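Local coordinates for Bd3459 (PDB 5CED), which probably acts as a serine-type D-Ala-D-Ala carboxypeptidase of the peptidase S13 family, and is captured here with ring-opened penicillin G, at residues A[332-337]-A[353-358]. The protein carries 1 engineered substitution. Numbering follows the deposited sequence.
Sequences MAVAAK and STTAKT. With PNM (open form - penicillin g), chain C.
Backbone bonds join A333–A335 to T354–A356 in antiparallel sense: A356 N donates to A333 O (2.8 Å) and A335 N to T354 O (2.9 Å), enclosing the non-hydrogen-bonded pair V334 and T355. On the M332 side the strands part, and a water bridges them, accepting from A333 N (2.9 Å) and donating to A356 O (2.7 Å).

Apolar contacts flank this ladder. M332 CB lies against T355 CG2 at 3.6 Å, and a bend at chi3 (61°) brings its terminal CE over the A356 backbone, 3.9 Å from A356 CA. At the other end, the methyl of A335 meets T354 CB. The M332 and K357 side chains both also touch N248 and V74, on helices 240-249 and 72-84.

Polar contacts at the far end of 353-358 reach the ligand. The K357 chain, bent at chi2 and chi4, brings NZ to hydrogen-bond T358 O (2.8 Å), while T358 OG1 donates to PNM O13 of the carboxylate (2.6 Å). S70 OG and S360 OG also hydrogen-bond to the ligand. Strand 333-334 is an outermost strand of the chain's antiparallel sheet, beside the strand whose Lys-Thr-Gly motif borders the active site in penicillin-binding proteins and serine beta-lactamases.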
loop_
_atom_site.group_PDB
_atom_site.type_symbol
_atom_site.label_atom_id
_atom_site.label_comp_id
_atom_site.label_asym_id
_atom_site.label_seq_id
_atom_site.Cartn_x
_atom_site.Cartn_y
_atom_site.Cartn_z
ATOM N N MET A 332 -6.010 -9.090 0.693
ATOM C CA MET A 332 -4.786 -8.488 1.245
ATOM C C MET A 332 -3.590 -8.882 0.383
ATOM O O MET A 332 -3.643 -9.880 -0.352
ATOM C CB MET A 332 -4.586 -8.952 2.688
ATOM C CG MET A 332 -5.578 -8.281 3.646
ATOM S SD MET A 332 -5.607 -9.027 5.258
ATOM C CE MET A 332 -3.923 -8.781 5.807
ATOM N N ALA A 333 -2.527 -8.089 0.472
ATOM C CA ALA A 333 -1.343 -8.236 -0.339
ATOM C C ALA A 333 -0.460 -9.399 0.106
ATOM O O ALA A 333 -0.339 -9.679 1.297
ATOM C CB ALA A 333 -0.523 -6.927 -0.294
ATOM N N VAL A 334 0.185 -10.036 -0.865
ATOM C CA VAL A 334 1.087 -11.149 -0.640
ATOM C C VAL A 334 2.502 -10.651 -0.864
ATOM O O VAL A 334 2.855 -10.158 -1.941
ATOM C CB VAL A 334 0.765 -12.326 -1.588
ATOM C CG1 VAL A 334 1.706 -13.519 -1.349
ATOM C CG2 VAL A 334 -0.691 -12.745 -1.399
ATOM N N ALA A 335 3.292 -10.775 0.186
ATOM C CA ALA A 335 4.710 -10.458 0.186
ATOM C C ALA A 335 5.456 -11.012 -1.048
ATOM O O ALA A 335 5.386 -12.221 -1.368
ATOM C CB ALA A 335 5.339 -10.964 1.490
ATOM N N ALA A 336 6.097 -10.084 -1.771
ATOM C CA ALA A 336 6.909 -10.341 -2.965
ATOM C C ALA A 336 6.147 -10.798 -4.170
ATOM O O ALA A 336 6.769 -11.032 -5.185
ATOM C CB ALA A 336 8.031 -11.325 -2.686
ATOM N N LYS A 337 4.824 -10.977 -4.077
ATOM C CA LYS A 337 4.030 -11.425 -5.241
ATOM C C LYS A 337 3.180 -10.297 -5.763
ATOM O O LYS A 337 3.056 -10.146 -6.963
ATOM C CB LYS A 337 3.143 -12.645 -4.879
ATOM C CG LYS A 337 3.909 -13.858 -4.335
ATOM C CD LYS A 337 4.806 -14.526 -5.385
ATOM C CE LYS A 337 4.217 -15.850 -5.872
ATOM N NZ LYS A 337 4.947 -16.464 -7.030
ATOM N N SER A 353 5.044 -16.313 1.343
ATOM C CA SER A 353 4.429 -17.023 2.451
ATOM C C SER A 353 3.548 -16.130 3.289
ATOM O O SER A 353 2.812 -16.639 4.118
ATOM C CB SER A 353 5.483 -17.678 3.338
ATOM O OG SER A 353 6.252 -16.692 3.998
ATOM N N THR A 354 3.629 -14.812 3.097
ATOM C CA THR A 354 3.109 -13.887 4.063
ATOM C C THR A 354 2.070 -13.023 3.382
ATOM O O THR A 354 2.317 -12.519 2.288
ATOM C CB THR A 354 4.248 -13.047 4.665
ATOM O OG1 THR A 354 5.120 -13.914 5.385
ATOM C CG2 THR A 354 3.737 -11.999 5.607
ATOM N N THR A 355 0.873 -12.929 3.991
ATOM C CA THR A 355 -0.176 -12.059 3.486
ATOM C C THR A 355 -0.326 -10.951 4.515
ATOM O O THR A 355 -0.468 -11.246 5.683
ATOM C CB THR A 355 -1.492 -12.830 3.353
ATOM O OG1 THR A 355 -1.267 -13.996 2.542
ATOM C CG2 THR A 355 -2.560 -11.973 2.688
ATOM N N ALA A 356 -0.216 -9.678 4.124
ATOM C CA ALA A 356 -0.124 -8.654 5.118
ATOM C C ALA A 356 -0.454 -7.258 4.641
ATOM O O ALA A 356 -0.418 -6.982 3.451
ATOM C CB ALA A 356 1.252 -8.683 5.775
ATOM N N LYS A 357 -0.821 -6.408 5.613
ATOM C CA LYS A 357 -1.087 -4.998 5.425
ATOM C C LYS A 357 -0.124 -4.190 6.273
ATOM O O LYS A 357 0.079 -4.497 7.418
ATOM C CB LYS A 357 -2.533 -4.657 5.835
ATOM C CG LYS A 357 -2.883 -3.164 5.690
ATOM C CD LYS A 357 -3.207 -2.791 4.236
ATOM C CE LYS A 357 -3.084 -1.289 4.000
ATOM N NZ LYS A 357 -1.644 -0.907 3.828
ATOM N N THR A 358 0.410 -3.114 5.717
ATOM C CA THR A 358 1.368 -2.219 6.397
ATOM C C THR A 358 0.632 -0.988 6.886
ATOM O O THR A 358 -0.429 -0.650 6.381
ATOM C CB THR A 358 2.430 -1.706 5.391
ATOM O OG1 THR A 358 1.767 -1.259 4.186
ATOM C CG2 THR A 358 3.467 -2.830 5.016
HETATM O O8 PNM C . -0.777 3.790 7.172
HETATM C C7 PNM C . -1.532 4.106 6.278
HETATM N N4 PNM C . -0.400 3.505 4.150
HETATM C C3 PNM C . 1.352 3.566 4.448
HETATM C C11 PNM C . 1.821 2.211 4.583
HETATM O O13 PNM C . 1.138 1.213 4.075
HETATM O O12 PNM C . 2.910 2.032 5.198
HETATM C C2 PNM C . 1.780 4.428 3.405
HETATM C C10 PNM C . 3.072 5.127 3.856
HETATM C C9 PNM C . 2.117 3.650 2.111
HETATM S S1 PNM C . 0.456 5.609 3.148
HETATM C C5 PNM C . -0.850 4.801 3.957
HETATM C C6 PNM C . -0.944 5.183 5.460
HETATM N N14 PNM C . -0.513 6.364 6.040
HETATM C C15 PNM C . -0.609 7.696 5.681
HETATM O O16 PNM C . -1.262 8.046 4.753
HETATM C C17 PNM C . 0.176 8.619 6.652
HETATM C C18 PNM C . 1.159 9.454 5.843
HETATM C C19 PNM C . 1.293 10.806 6.179
HETATM C C20 PNM C . 2.170 11.612 5.429
HETATM C C21 PNM C . 2.886 11.070 4.375
HETATM C C22 PNM C . 2.750 9.696 4.060
HETATM C C23 PNM C . 1.885 8.906 4.810
HETATM O O HOH W 1 -2.621 -5.881 2.376
#